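Local coordinates for prolyl-tRNA synthetase (Naegleria fowleri, PDB 6UYH), which probably charges proline-specific tRNA with proline at the expense of ATP, and is captured here with halofuginone and the ATP analogue AMPPNP, at residues D15-E20 with G284-M289; V295-V300 with R332-D337; Y323-K328 with S387-D392; P356-V361 with M372-D377. One frame throughout, in Å; residues are numbered along the deposited sequence. Where two conformers were deposited one is given.

Contact 1 of 4, residues D15-E20 with G284-M289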
loop_
_atom_site.group_PDB
_atom_site.type_symbol
_atom_site.label_atom_id
_atom_site.label_comp_id
_atom_site.label_asym_id
_atom_site.label_seq_id
_atom_site.Cartn_x
_atom_site.Cartn_y
_atom_site.Cartn_z
ATOM N N ASP A 15 13.887 8.610 29.748
ATOM C CA ASP A 15 14.043 8.811 31.183
ATOM C C ASP A 15 13.869 7.531 31.987
ATOM O O ASP A 15 13.939 7.576 33.221
ATOM C CB ASP A 15 13.041 9.863 31.676
ATOM C CG ASP A 15 13.178 11.184 30.949
ATOM O OD1 ASP A 15 14.318 11.669 30.795
ATOM O OD2 ASP A 15 12.142 11.731 30.521
ATOM N N VAL A 16 13.610 6.404 31.327
ATOM C CA VAL A 16 13.430 5.112 31.980
ATOM C C VAL A 16 14.280 4.097 31.234
ATOM O O VAL A 16 14.203 4.006 30.004
ATOM C CB VAL A 16 11.949 4.680 31.989
ATOM C CG1 VAL A 16 11.805 3.273 32.544
ATOM C CG2 VAL A 16 11.119 5.658 32.809
ATOM N N LYS A 17 15.072 3.321 31.968
ATOM C CA LYS A 17 15.990 2.378 31.343
ATOM C C LYS A 17 15.266 1.124 30.864
ATOM O O LYS A 17 14.246 0.713 31.420
ATOM C CB LYS A 17 17.107 1.992 32.314
ATOM C CG LYS A 17 18.054 3.148 32.625
ATOM C CD LYS A 17 19.161 2.739 33.593
ATOM C CE LYS A 17 20.174 1.806 32.936
ATOM N NZ LYS A 17 20.835 2.426 31.747
ATOM N N LYS A 18 15.815 0.519 29.807
ATOM C CA LYS A 18 15.232 -0.694 29.243
ATOM C C LYS A 18 15.139 -1.791 30.295
ATOM O O LYS A 18 14.168 -2.555 30.323
ATOM C CB LYS A 18 16.071 -1.153 28.052
ATOM C CG LYS A 18 15.397 -2.152 27.119
ATOM C CD LYS A 18 16.312 -2.478 25.939
ATOM C CE LYS A 18 15.628 -3.379 24.940
ATOM N NZ LYS A 18 16.533 -3.706 23.776
ATOM N N GLN A 19 16.129 -1.858 31.186
ATOM C CA GLN A 19 16.234 -2.841 32.260
ATOM C C GLN A 19 15.375 -2.504 33.476
ATOM O O GLN A 19 15.239 -3.346 34.370
ATOM C CB GLN A 19 17.699 -2.948 32.710
ATOM C CG GLN A 19 18.160 -1.743 33.548
ATOM C CD GLN A 19 19.668 -1.499 33.520
ATOM O OE1 GLN A 19 20.271 -1.168 34.540
ATOM N NE2 GLN A 19 20.272 -1.631 32.347
ATOM N N GLU A 20 14.849 -1.280 33.568
ATOM C CA GLU A 20 14.073 -0.857 34.733
ATOM C C GLU A 20 12.582 -1.144 34.576
ATOM O O GLU A 20 11.933 -1.642 35.501
ATOM C CB GLU A 20 14.264 0.650 34.988
ATOM C CG GLU A 20 15.530 1.015 35.726
ATOM C CD GLU A 20 15.769 2.521 35.768
ATOM O OE1 GLU A 20 15.049 3.274 35.072
ATOM O OE2 GLU A 20 16.692 2.946 36.487
ATOM N N GLY A 284 16.753 -1.558 20.367
ATOM C CA GLY A 284 16.716 -0.286 21.078
ATOM C C GLY A 284 17.531 -0.322 22.360
ATOM O O GLY A 284 17.742 -1.378 22.963
ATOM N N ASP A 285 18.008 0.850 22.780
ATOM C CA ASP A 285 18.828 0.945 23.980
ATOM C C ASP A 285 18.375 2.164 24.793
ATOM O O ASP A 285 17.333 2.765 24.521
ATOM C CB ASP A 285 20.328 0.959 23.613
ATOM C CG ASP A 285 20.759 2.230 22.875
ATOM O OD1 ASP A 285 19.986 3.206 22.816
ATOM O OD2 ASP A 285 21.898 2.253 22.358
ATOM N N ASP A 286 19.166 2.530 25.802
ATOM C CA ASP A 286 18.748 3.578 26.724
ATOM C C ASP A 286 18.921 4.977 26.153
ATOM O O ASP A 286 18.490 5.947 26.789
ATOM C CB ASP A 286 19.503 3.450 28.050
ATOM C CG ASP A 286 19.064 2.225 28.847
ATOM O OD1 ASP A 286 17.948 1.725 28.606
ATOM O OD2 ASP A 286 19.829 1.769 29.711
ATOM N N LYS A 287 19.525 5.103 24.975
ATOM C CA LYS A 287 19.563 6.376 24.270
ATOM C C LYS A 287 18.461 6.495 23.230
ATOM O O LYS A 287 18.285 7.574 22.660
ATOM C CB LYS A 287 20.927 6.581 23.599
ATOM C CG LYS A 287 22.100 6.693 24.568
ATOM C CD LYS A 287 23.417 6.754 23.808
ATOM C CE LYS A 287 24.615 6.801 24.747
ATOM N NZ LYS A 287 24.624 8.040 25.567
ATOM N N GLY A 288 17.713 5.421 22.978
ATOM C CA GLY A 288 16.595 5.476 22.059
ATOM C C GLY A 288 16.646 4.433 20.965
ATOM O O GLY A 288 17.090 3.303 21.185
ATOM N N MET A 289 16.187 4.809 19.775
ATOM C CA MET A 289 16.126 3.901 18.644
ATOM C C MET A 289 17.528 3.537 18.156
ATOM O O MET A 289 18.452 4.344 18.221
ATOM C CB MET A 289 15.326 4.558 17.516
ATOM C CG MET A 289 15.041 3.671 16.330
ATOM S SD MET A 289 13.836 2.388 16.690
ATOM C CE MET A 289 12.385 3.369 17.066
HETATM O O HOH W 1 18.815 -0.800 30.469
#
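Lys17 and Asp286 meet with their side chains crossing at about a right angle. The Lys17 chain bends at its last two torsions, which curls NZ back onto OD2 of Asp286 in a salt bridge; the modelled separation is too short to be taken literally. The other carboxylate oxygen serves the backbone: Lys18 N donates to Asp286 OD1 at 2.7 Å in an almost straight bond, arriving on the syn side and 21° out of the carboxylate plane. A water joins in, donating to Asp286 OD2 at 2.9 Å and accepting from Gln19 N at 3.0 Å. Asp286 projects from a type I beta turn running from Asp285 to Gly288, in which OD1 of Asp285 accepts from Lys287 N as an Asx turn. Lys18, by contrast with Lys17, is extended beyond CG and places its NZ 2.7 Å from Gly284 O, tilted 24° from the carbonyl plane. The same ammonium group also bonds to Met281 O, and thus binds carbonyl oxygens where helix 274-283 ends. Trp25 of helix 22-32 packs against both Lys18 and Asp286.

Contact 2 of 4, residues V295-V300 with R332-D337; sequences VAFCQV and RVKLDD. With EDO (1,2-ethanediol), chain R.
Val300 and Val333 form a parallel beta bridge at the edge of the five-stranded mixed sheet of the anticodon-binding domain, where strand 333-335 is outermost. Val300 O accepts from Lys334 N at 3.0 Å. Just before the bridge, Arg332 O takes two donors, Gln299 N at 2.7 Å and Val300 N at 3.2 Å. Strands 300-304 and 333-335 lie side by side and are joined through helix 313-328, a beta-alpha-beta crossover, with Val333 and Leu335 packing against Tyr323 of that helix. The side chain of Arg332 turns back along the loop leading into the first strand. Arg332, bent at chi3 (-62°), grips Ala296 O side-on with NE at 2.7 Å and NH2 at 2.9 Å, both nitrogens reaching the oxygen from the same face of the peptide plane, while the oxygen lies in the guanidinium plane. Over one face of the guanidinium sits Gln299 CD, offset toward the rim, with amide and guanidinium planes 22° apart. This stack is fixed from the amide end: Gln299 OE1 accepts Arg332 N at 2.9 Å on a lone pair, and NE2 donates to Pro293 O and to a 1,2-ethanediol probably carried over from the crystallisation liquor. Next to the bridge, Cys298 SG, anti to its own backbone nitrogen, meets the aliphatic part of Lys334, 3.8 Å from Lys334 CG, and Lys334 CE comes up at the edge of the Phe297 ring.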
loop_
_atom_site.group_PDB
_atom_site.type_symbol
_atom_site.label_atom_id
_atom_site.label_comp_id
_atom_site.label_asym_id
_atom_site.label_seq_id
_atom_site.Cartn_x
_atom_site.Cartn_y
_atom_site.Cartn_z
ATOM N N VAL A 295 17.059 -0.406 6.801
ATOM C CA VAL A 295 15.721 0.153 6.934
ATOM C C VAL A 295 15.735 1.523 7.598
ATOM O O VAL A 295 14.683 2.029 7.980
ATOM C CB VAL A 295 14.773 -0.808 7.680
ATOM C CG1 VAL A 295 14.676 -2.141 6.937
ATOM C CG2 VAL A 295 15.232 -1.018 9.124
ATOM N N ALA A 296 16.904 2.148 7.720
ATOM C CA ALA A 296 17.016 3.438 8.397
ATOM C C ALA A 296 16.605 4.568 7.460
ATOM O O ALA A 296 17.210 4.731 6.397
ATOM C CB ALA A 296 18.447 3.649 8.887
ATOM N N PHE A 297 15.621 5.377 7.881
ATOM C CA PHE A 297 15.166 6.505 7.064
ATOM C C PHE A 297 16.332 7.411 6.694
ATOM O O PHE A 297 16.369 7.988 5.597
ATOM C CB PHE A 297 14.090 7.301 7.814
ATOM C CG PHE A 297 14.634 8.128 8.936
ATOM C CD1 PHE A 297 14.907 9.472 8.759
ATOM C CD2 PHE A 297 14.917 7.541 10.164
ATOM C CE1 PHE A 297 15.445 10.230 9.790
ATOM C CE2 PHE A 297 15.457 8.288 11.207
ATOM C CZ PHE A 297 15.725 9.637 11.019
ATOM N N CYS A 298 17.280 7.567 7.614
ATOM C CA CYS A 298 18.539 8.253 7.363
ATOM C C CYS A 298 19.647 7.321 7.826
ATOM O O CYS A 298 19.645 6.885 8.983
ATOM C CB CYS A 298 18.604 9.591 8.106
ATOM S SG CYS A 298 20.225 10.397 8.072
ATOM N N GLN A 299 20.573 6.998 6.929
ATOM C CA GLN A 299 21.660 6.096 7.303
ATOM C C GLN A 299 22.858 6.830 7.885
ATOM O O GLN A 299 23.533 6.302 8.777
ATOM C CB GLN A 299 22.100 5.279 6.092
ATOM C CG GLN A 299 20.998 4.389 5.535
ATOM C CD GLN A 299 21.383 3.817 4.196
ATOM O OE1 GLN A 299 21.656 4.559 3.252
ATOM N NE2 GLN A 299 21.426 2.493 4.106
ATOM N N VAL A 300 23.144 8.030 7.386
ATOM C CA VAL A 300 24.318 8.795 7.794
ATOM C C VAL A 300 23.888 10.239 7.984
ATOM O O VAL A 300 23.259 10.818 7.096
ATOM C CB VAL A 300 25.458 8.719 6.754
ATOM C CG1 VAL A 300 26.676 9.505 7.242
ATOM C CG2 VAL A 300 25.831 7.274 6.448
ATOM N N ARG A 332 21.263 7.232 2.120
ATOM C CA ARG A 332 20.294 8.187 2.653
ATOM C C ARG A 332 21.009 9.042 3.692
ATOM O O ARG A 332 21.265 8.603 4.813
ATOM C CB ARG A 332 19.086 7.458 3.221
ATOM C CG ARG A 332 18.321 6.697 2.147
ATOM C CD ARG A 332 17.082 5.974 2.685
ATOM N NE ARG A 332 17.385 4.943 3.680
ATOM C CZ ARG A 332 17.824 3.718 3.395
ATOM N NH1 ARG A 332 18.037 3.360 2.135
ATOM N NH2 ARG A 332 18.056 2.846 4.373
ATOM N N VAL A 333 21.350 10.268 3.313
ATOM C CA VAL A 333 22.253 11.104 4.093
ATOM C C VAL A 333 21.550 12.413 4.408
ATOM O O VAL A 333 20.771 12.921 3.593
ATOM C CB VAL A 333 23.589 11.347 3.349
ATOM C CG1 VAL A 333 23.346 11.945 1.964
ATOM C CG2 VAL A 333 24.522 12.241 4.155
ATOM N N LYS A 334 21.807 12.942 5.599
ATOM C CA LYS A 334 21.331 14.256 5.994
ATOM C C LYS A 334 22.506 15.127 6.411
ATOM O O LYS A 334 23.509 14.635 6.933
ATOM C CB LYS A 334 20.319 14.162 7.137
ATOM C CG LYS A 334 18.960 13.667 6.682
ATOM C CD LYS A 334 17.893 13.871 7.741
ATOM C CE LYS A 334 16.524 13.490 7.201
ATOM N NZ LYS A 334 16.242 14.168 5.903
ATOM N N LEU A 335 22.376 16.424 6.161
ATOM C CA LEU A 335 23.362 17.418 6.564
ATOM C C LEU A 335 22.710 18.318 7.607
ATOM O O LEU A 335 21.827 19.116 7.280
ATOM C CB LEU A 335 23.848 18.205 5.347
ATOM C CG LEU A 335 24.596 19.530 5.504
ATOM C CD1 LEU A 335 25.610 19.477 6.626
ATOM C CD2 LEU A 335 25.283 19.879 4.195
ATOM N N ASP A 336 23.134 18.184 8.861
ATOM C CA ASP A 336 22.549 18.960 9.956
ATOM C C ASP A 336 23.460 20.150 10.243
ATOM O O ASP A 336 24.329 20.100 11.114
ATOM C CB ASP A 336 22.335 18.100 11.195
ATOM C CG ASP A 336 21.577 18.838 12.290
ATOM O OD1 ASP A 336 21.287 20.048 12.122
ATOM O OD2 ASP A 336 21.265 18.211 13.321
ATOM N N ASP A 337 23.237 21.241 9.513
ATOM C CA ASP A 337 23.950 22.490 9.743
ATOM C C ASP A 337 23.081 23.527 10.448
ATOM O O ASP A 337 23.239 24.729 10.213
ATOM C CB ASP A 337 24.487 23.042 8.424
ATOM C CG ASP A 337 23.400 23.249 7.389
ATOM O OD1 ASP A 337 22.235 22.871 7.646
ATOM O OD2 ASP A 337 23.713 23.795 6.310
HETATM C C1 EDO R . 23.043 2.589 0.261
HETATM O O1 EDO R . 23.386 1.462 -0.555
HETATM C C2 EDO R . 21.672 2.348 0.874
HETATM O O2 EDO R . 21.706 1.131 1.634
#

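Contact 3 of 4, residues Y323-K328 with S387-D392; sequences YNELEK and SEFSGD
Glu325 reaches from helix 313-328 past Phe389 to the start of helix 391-415, its chain extended from CB outward; the contact thus joins two helices of the anticodon-binding domain. Glu325 CB begins 4.2 Å from Phe389 CE2, and Glu325 CD, further along, is 3.7 Å from the same ring atom of Phe389. With CG anti to the backbone nitrogen (chi1 -174°), the carboxylate is carried alongside the phenyl group, the two side chains running in opposite directions. Glu325 OE1 arrives at the ring edge, near its plane and 3.2 Å from Phe389 CE2, while the carboxylate itself stands almost perpendicular to the ring (82°). OE2 of Glu325 reaches the helix start, 3.5 Å from Ser390 CA. A water then spans the remaining distance, donating to Glu325 OE2 at 2.8 Å and accepting from Gly391 N at 2.9 Å. The next residue, Leu326, packs CD2 against Phe389 CZ at 3.5 Å, with Ile394 touching both residues. Ser390 is the N-cap of helix 391-415, and its OG accepts from Ser393 N. No direct hydrogen bond joins the two segments, so the polar link runs through the water, beside an apolar Leu-Phe contact. A carboxylate set against the C-H edge of a ring and close to a helix N terminus would probably be stabilised as the anion by both the edge's slight positive charge and the helix dipole.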
loop_
_atom_site.group_PDB
_atom_site.type_symbol
_atom_site.label_atom_id
_atom_site.label_comp_id
_atom_site.label_asym_id
_atom_site.label_seq_id
_atom_site.Cartn_x
_atom_site.Cartn_y
_atom_site.Cartn_z
ATOM N N TYR A 323 28.510 15.275 1.906
ATOM C CA TYR A 323 27.089 15.012 1.704
ATOM C C TYR A 323 26.808 14.583 0.269
ATOM O O TYR A 323 26.107 13.594 0.027
ATOM C CB TYR A 323 26.274 16.257 2.062
ATOM C CG TYR A 323 24.806 16.143 1.711
ATOM C CD1 TYR A 323 23.891 15.641 2.624
ATOM C CD2 TYR A 323 24.337 16.543 0.463
ATOM C CE1 TYR A 323 22.547 15.535 2.303
ATOM C CE2 TYR A 323 23.004 16.436 0.133
ATOM C CZ TYR A 323 22.111 15.933 1.053
ATOM O OH TYR A 323 20.781 15.832 0.722
ATOM N N ASN A 324 27.355 15.318 -0.700
ATOM C CA ASN A 324 27.007 15.066 -2.092
ATOM C C ASN A 324 27.567 13.735 -2.587
ATOM O O ASN A 324 26.919 13.042 -3.380
ATOM C CB ASN A 324 27.490 16.231 -2.958
ATOM C CG ASN A 324 26.710 17.506 -2.693
ATOM O OD1 ASN A 324 25.478 17.501 -2.678
ATOM N ND2 ASN A 324 27.423 18.599 -2.458
ATOM N N GLU A 325 28.762 13.350 -2.130
ATOM C CA GLU A 325 29.320 12.083 -2.589
ATOM C C GLU A 325 28.513 10.905 -2.060
ATOM O O GLU A 325 28.251 9.944 -2.793
ATOM C CB GLU A 325 30.784 11.954 -2.183
ATOM C CG GLU A 325 31.428 10.715 -2.776
ATOM C CD GLU A 325 32.908 10.629 -2.508
ATOM O OE1 GLU A 325 33.479 11.619 -2.005
ATOM O OE2 GLU A 325 33.498 9.569 -2.803
ATOM N N LEU A 326 28.089 10.971 -0.797
ATOM C CA LEU A 326 27.263 9.905 -0.244
ATOM C C LEU A 326 25.894 9.865 -0.912
ATOM O O LEU A 326 25.381 8.784 -1.223
ATOM C CB LEU A 326 27.124 10.080 1.268
ATOM C CG LEU A 326 28.413 10.094 2.099
ATOM C CD1 LEU A 326 28.057 10.116 3.572
ATOM C CD2 LEU A 326 29.288 8.897 1.785
ATOM N N GLU A 327 25.290 11.034 -1.149
ATOM C CA GLU A 327 23.991 11.068 -1.816
ATOM C C GLU A 327 24.070 10.482 -3.219
ATOM O O GLU A 327 23.167 9.750 -3.645
ATOM C CB GLU A 327 23.459 12.499 -1.876
ATOM C CG GLU A 327 22.072 12.586 -2.492
ATOM C CD GLU A 327 21.725 13.979 -2.974
ATOM O OE1 GLU A 327 22.654 14.748 -3.309
ATOM O OE2 GLU A 327 20.520 14.306 -3.018
ATOM N N LYS A 328 25.139 10.802 -3.954
ATOM C CA LYS A 328 25.314 10.267 -5.300
ATOM C C LYS A 328 25.467 8.753 -5.279
ATOM O O LYS A 328 25.072 8.076 -6.235
ATOM C CB LYS A 328 26.525 10.918 -5.972
ATOM N N SER A 387 41.368 10.276 2.343
ATOM C CA SER A 387 41.859 9.463 1.240
ATOM C C SER A 387 41.165 8.110 1.174
ATOM O O SER A 387 41.155 7.481 0.112
ATOM C CB SER A 387 43.373 9.269 1.356
ATOM O OG SER A 387 43.717 8.525 2.513
ATOM N N GLU A 388 40.583 7.653 2.282
ATOM C CA GLU A 388 39.859 6.394 2.325
ATOM C C GLU A 388 38.354 6.585 2.417
ATOM O O GLU A 388 37.625 5.597 2.533
ATOM C CB GLU A 388 40.353 5.545 3.499
ATOM C CG GLU A 388 41.861 5.384 3.515
ATOM C CD GLU A 388 42.338 4.344 4.505
ATOM O OE1 GLU A 388 41.592 4.037 5.462
ATOM O OE2 GLU A 388 43.461 3.829 4.321
ATOM N N PHE A 389 37.875 7.825 2.367
ATOM C CA PHE A 389 36.447 8.094 2.353
ATOM C C PHE A 389 35.890 7.917 0.951
ATOM O O PHE A 389 36.472 8.396 -0.025
ATOM C CB PHE A 389 36.164 9.514 2.846
ATOM C CG PHE A 389 34.766 9.990 2.555
ATOM C CD1 PHE A 389 33.721 9.678 3.414
ATOM C CD2 PHE A 389 34.496 10.754 1.426
ATOM C CE1 PHE A 389 32.433 10.111 3.149
ATOM C CE2 PHE A 389 33.209 11.185 1.155
ATOM C CZ PHE A 389 32.177 10.867 2.018
ATOM N N SER A 390 34.743 7.249 0.856
ATOM C CA SER A 390 34.048 7.066 -0.414
ATOM C C SER A 390 32.683 6.462 -0.119
ATOM O O SER A 390 32.397 6.050 1.008
ATOM C CB SER A 390 34.828 6.169 -1.378
ATOM O OG SER A 390 34.776 4.814 -0.963
ATOM N N GLY A 391 31.846 6.409 -1.156
ATOM C CA GLY A 391 30.565 5.741 -1.019
ATOM C C GLY A 391 30.720 4.279 -0.657
ATOM O O GLY A 391 29.969 3.750 0.166
ATOM N N ASP A 392 31.710 3.608 -1.251
ATOM C CA ASP A 392 31.927 2.195 -0.957
ATOM C C ASP A 392 32.413 1.989 0.473
ATOM O O ASP A 392 31.978 1.050 1.151
ATOM C CB ASP A 392 32.926 1.600 -1.948
ATOM C CG ASP A 392 32.328 1.382 -3.323
ATOM O OD1 ASP A 392 31.109 1.587 -3.491
ATOM O OD2 ASP A 392 33.085 1.001 -4.240
HETATM O O HOH W 2 32.236 7.316 -3.858
#

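Contact 4 of 4, residues P356-V361 with M372-D377; sequences PLRIEV and MLCRRD. With EDO (1,2-ethanediol), chain B.
The guanidinium of Arg358 has Cys374 CB over one face and Glu360 at its edge. Arg358 NE and NH2 both bond to Glu360 OE2 side-on, NE at 2.8 Å on the anti lone pair and NH2 nearly in line with the C-O bond, each meeting the oxygen close to the guanidinium plane. Arg358 NH2 also comes 3.5 Å from Cys374 SG. Arg358 has further partners in Glu351, by a salt bridge, and Tyr347, by a cation-pi contact, so this buried charge is probably balanced by the two glutamates and the ring. Arg375 is turned to the other side of the sheet, and its edge fits the carboxylate of Asp377: Arg375 NE meets OD1 and NH2 meets OD2, both at 2.9 Å and both on syn lone pairs. Its NH1 donates to a 1,2-ethanediol, probably from the crystallisation liquor. On the face of Arg358 and Cys374, Glu360 and Met372 lie side by side, with Glu360 OE1 3.6 Å from Met372 CG. On the face shared with Arg375, Leu357, Ile359 and Leu373 form an apolar cluster, Leu373 CD1 lying 4.1 Å from Ile359 CG1. Arg358 with Cys374 and Glu360 with Met372 are hydrogen-bonded pairs, Arg358 N to Cys374 O measuring 3.0 Å. Strands 357-361 and 370-375 thus form a regular antiparallel pair within the mixed five-stranded sheet of the alpha/beta anticodon-binding domain.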
loop_
_atom_site.group_PDB
_atom_site.type_symbol
_atom_site.label_atom_id
_atom_site.label_comp_id
_atom_site.label_asym_id
_atom_site.label_seq_id
_atom_site.Cartn_x
_atom_site.Cartn_y
_atom_site.Cartn_z
ATOM N N PRO A 356 22.096 5.247 12.156
ATOM C CA PRO A 356 23.190 4.317 12.493
ATOM C C PRO A 356 24.587 4.926 12.448
ATOM O O PRO A 356 25.458 4.474 13.203
ATOM C CB PRO A 356 23.025 3.185 11.461
ATOM C CG PRO A 356 22.084 3.707 10.419
ATOM C CD PRO A 356 21.224 4.729 11.091
ATOM N N LEU A 357 24.849 5.930 11.613
ATOM C CA LEU A 357 26.209 6.440 11.501
ATOM C C LEU A 357 26.199 7.960 11.490
ATOM O O LEU A 357 25.400 8.576 10.778
ATOM C CB LEU A 357 26.895 5.909 10.241
ATOM C CG LEU A 357 28.351 6.314 10.008
ATOM C CD1 LEU A 357 29.282 5.767 11.109
ATOM C CD2 LEU A 357 28.803 5.854 8.635
ATOM N N ARG A 358 27.084 8.556 12.281
ATOM C CA ARG A 358 27.270 9.999 12.320
ATOM C C ARG A 358 28.676 10.344 11.850
ATOM O O ARG A 358 29.650 9.693 12.245
ATOM C CB ARG A 358 27.038 10.539 13.735
ATOM C CG ARG A 358 27.387 12.000 13.934
ATOM C CD ARG A 358 26.993 12.468 15.331
ATOM N NE ARG A 358 27.960 12.102 16.367
ATOM C CZ ARG A 358 27.664 11.437 17.481
ATOM N NH1 ARG A 358 26.420 11.051 17.726
ATOM N NH2 ARG A 358 28.623 11.164 18.360
ATOM N N ILE A 359 28.777 11.355 10.992
ATOM C CA ILE A 359 30.056 11.913 10.564
ATOM C C ILE A 359 30.172 13.296 11.185
ATOM O O ILE A 359 29.301 14.150 10.977
ATOM C CB ILE A 359 30.174 11.973 9.033
ATOM C CG1 ILE A 359 30.172 10.554 8.456
ATOM C CG2 ILE A 359 31.435 12.748 8.607
ATOM C CD1 ILE A 359 30.287 10.482 6.954
ATOM N N GLU A 360 31.227 13.506 11.974
ATOM C CA GLU A 360 31.529 14.797 12.580
ATOM C C GLU A 360 32.709 15.404 11.835
ATOM O O GLU A 360 33.775 14.786 11.757
ATOM C CB GLU A 360 31.860 14.652 14.068
ATOM C CG GLU A 360 30.814 13.916 14.897
ATOM C CD GLU A 360 31.323 13.571 16.289
ATOM O OE1 GLU A 360 32.432 14.025 16.649
ATOM O OE2 GLU A 360 30.620 12.844 17.023
ATOM N N VAL A 361 32.518 16.600 11.285
ATOM C CA VAL A 361 33.551 17.295 10.521
ATOM C C VAL A 361 33.989 18.506 11.332
ATOM O O VAL A 361 33.262 19.504 11.415
ATOM C CB VAL A 361 33.055 17.713 9.132
ATOM C CG1 VAL A 361 34.210 18.264 8.311
ATOM C CG2 VAL A 361 32.397 16.537 8.426
ATOM N N MET A 372 35.634 12.264 11.561
ATOM C CA MET A 372 35.314 11.465 12.736
ATOM C C MET A 372 33.999 10.736 12.500
ATOM O O MET A 372 33.020 11.344 12.058
ATOM C CB MET A 372 35.220 12.347 13.984
ATOM C CG MET A 372 34.765 11.616 15.237
ATOM S SD MET A 372 36.042 10.557 15.940
ATOM C CE MET A 372 37.276 11.775 16.392
ATOM N N LEU A 373 33.986 9.436 12.776
ATOM C CA LEU A 373 32.804 8.601 12.615
ATOM C C LEU A 373 32.380 8.067 13.976
ATOM O O LEU A 373 33.226 7.774 14.826
ATOM C CB LEU A 373 33.068 7.435 11.647
ATOM C CG LEU A 373 32.857 7.665 10.145
ATOM C CD1 LEU A 373 33.702 8.818 9.640
ATOM C CD2 LEU A 373 33.169 6.412 9.351
ATOM N N CYS A 374 31.069 7.957 14.188
ATOM C CA CYS A 374 30.532 7.376 15.414
ATOM C C CYS A 374 29.379 6.459 15.043
ATOM O O CYS A 374 28.426 6.899 14.392
ATOM C CB CYS A 374 30.063 8.457 16.392
ATOM S SG CYS A 374 29.443 7.802 17.970
ATOM N N ARG A 375 29.467 5.192 15.445
ATOM C CA ARG A 375 28.451 4.200 15.111
ATOM C C ARG A 375 27.468 4.051 16.268
ATOM O O ARG A 375 27.876 3.919 17.428
ATOM C CB ARG A 375 29.084 2.855 14.747
ATOM C CG ARG A 375 30.070 2.291 15.757
ATOM C CD ARG A 375 30.758 1.062 15.182
ATOM N NE ARG A 375 29.863 -0.092 15.141
ATOM C CZ ARG A 375 30.223 -1.301 14.720
ATOM N NH1 ARG A 375 31.458 -1.510 14.283
ATOM N NH2 ARG A 375 29.348 -2.298 14.735
ATOM N N ARG A 376 26.173 4.077 15.936
ATOM C CA ARG A 376 25.100 4.157 16.925
ATOM C C ARG A 376 24.981 2.894 17.773
ATOM O O ARG A 376 24.624 2.974 18.953
ATOM C CB ARG A 376 23.779 4.431 16.199
ATOM C CG ARG A 376 22.531 4.453 17.072
ATOM C CD ARG A 376 22.495 5.650 18.018
ATOM N NE ARG A 376 21.268 5.617 18.803
ATOM C CZ ARG A 376 21.141 5.002 19.977
ATOM N NH1 ARG A 376 22.184 4.386 20.524
ATOM N NH2 ARG A 376 19.971 5.004 20.602
ATOM N N ASP A 377 25.268 1.727 17.200
ATOM C CA ASP A 377 24.993 0.482 17.910
ATOM C C ASP A 377 25.936 0.280 19.090
ATOM O O ASP A 377 25.498 -0.145 20.165
ATOM C CB ASP A 377 25.057 -0.699 16.943
ATOM C CG ASP A 377 26.427 -0.892 16.351
ATOM O OD1 ASP A 377 27.158 0.114 16.192
ATOM O OD2 ASP A 377 26.771 -2.058 16.059
HETATM C C1 EDO B . 35.231 0.720 12.300
HETATM O O1 EDO B . 36.409 -0.067 12.506
HETATM C C2 EDO B . 34.486 0.877 13.621
HETATM O O2 EDO B . 34.127 -0.427 14.087
#

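In the fold
From the N terminus, contact 1 closes first and by far the longest loop: residues 15-20 meet 284-289 after more than 260 residues of helices, strands and loops. Contact 2 then opens, joining the entrance of the anticodon-binding sheet to its edge strand. Contact 3 begins before contact 2 has closed, so these two cross, and it brings helix 313-328 to the start of helix 391-415. Contact 4 lies wholly between the two segments of contact 3 and pairs strands of the sheet that contact 2 also reaches; Leu326 touches Ile359 there. Contact 1 is tied to contact 4 by the salt bridge of Asp285 with Arg376, which ties loop 284-289 to the end of strand 370-375.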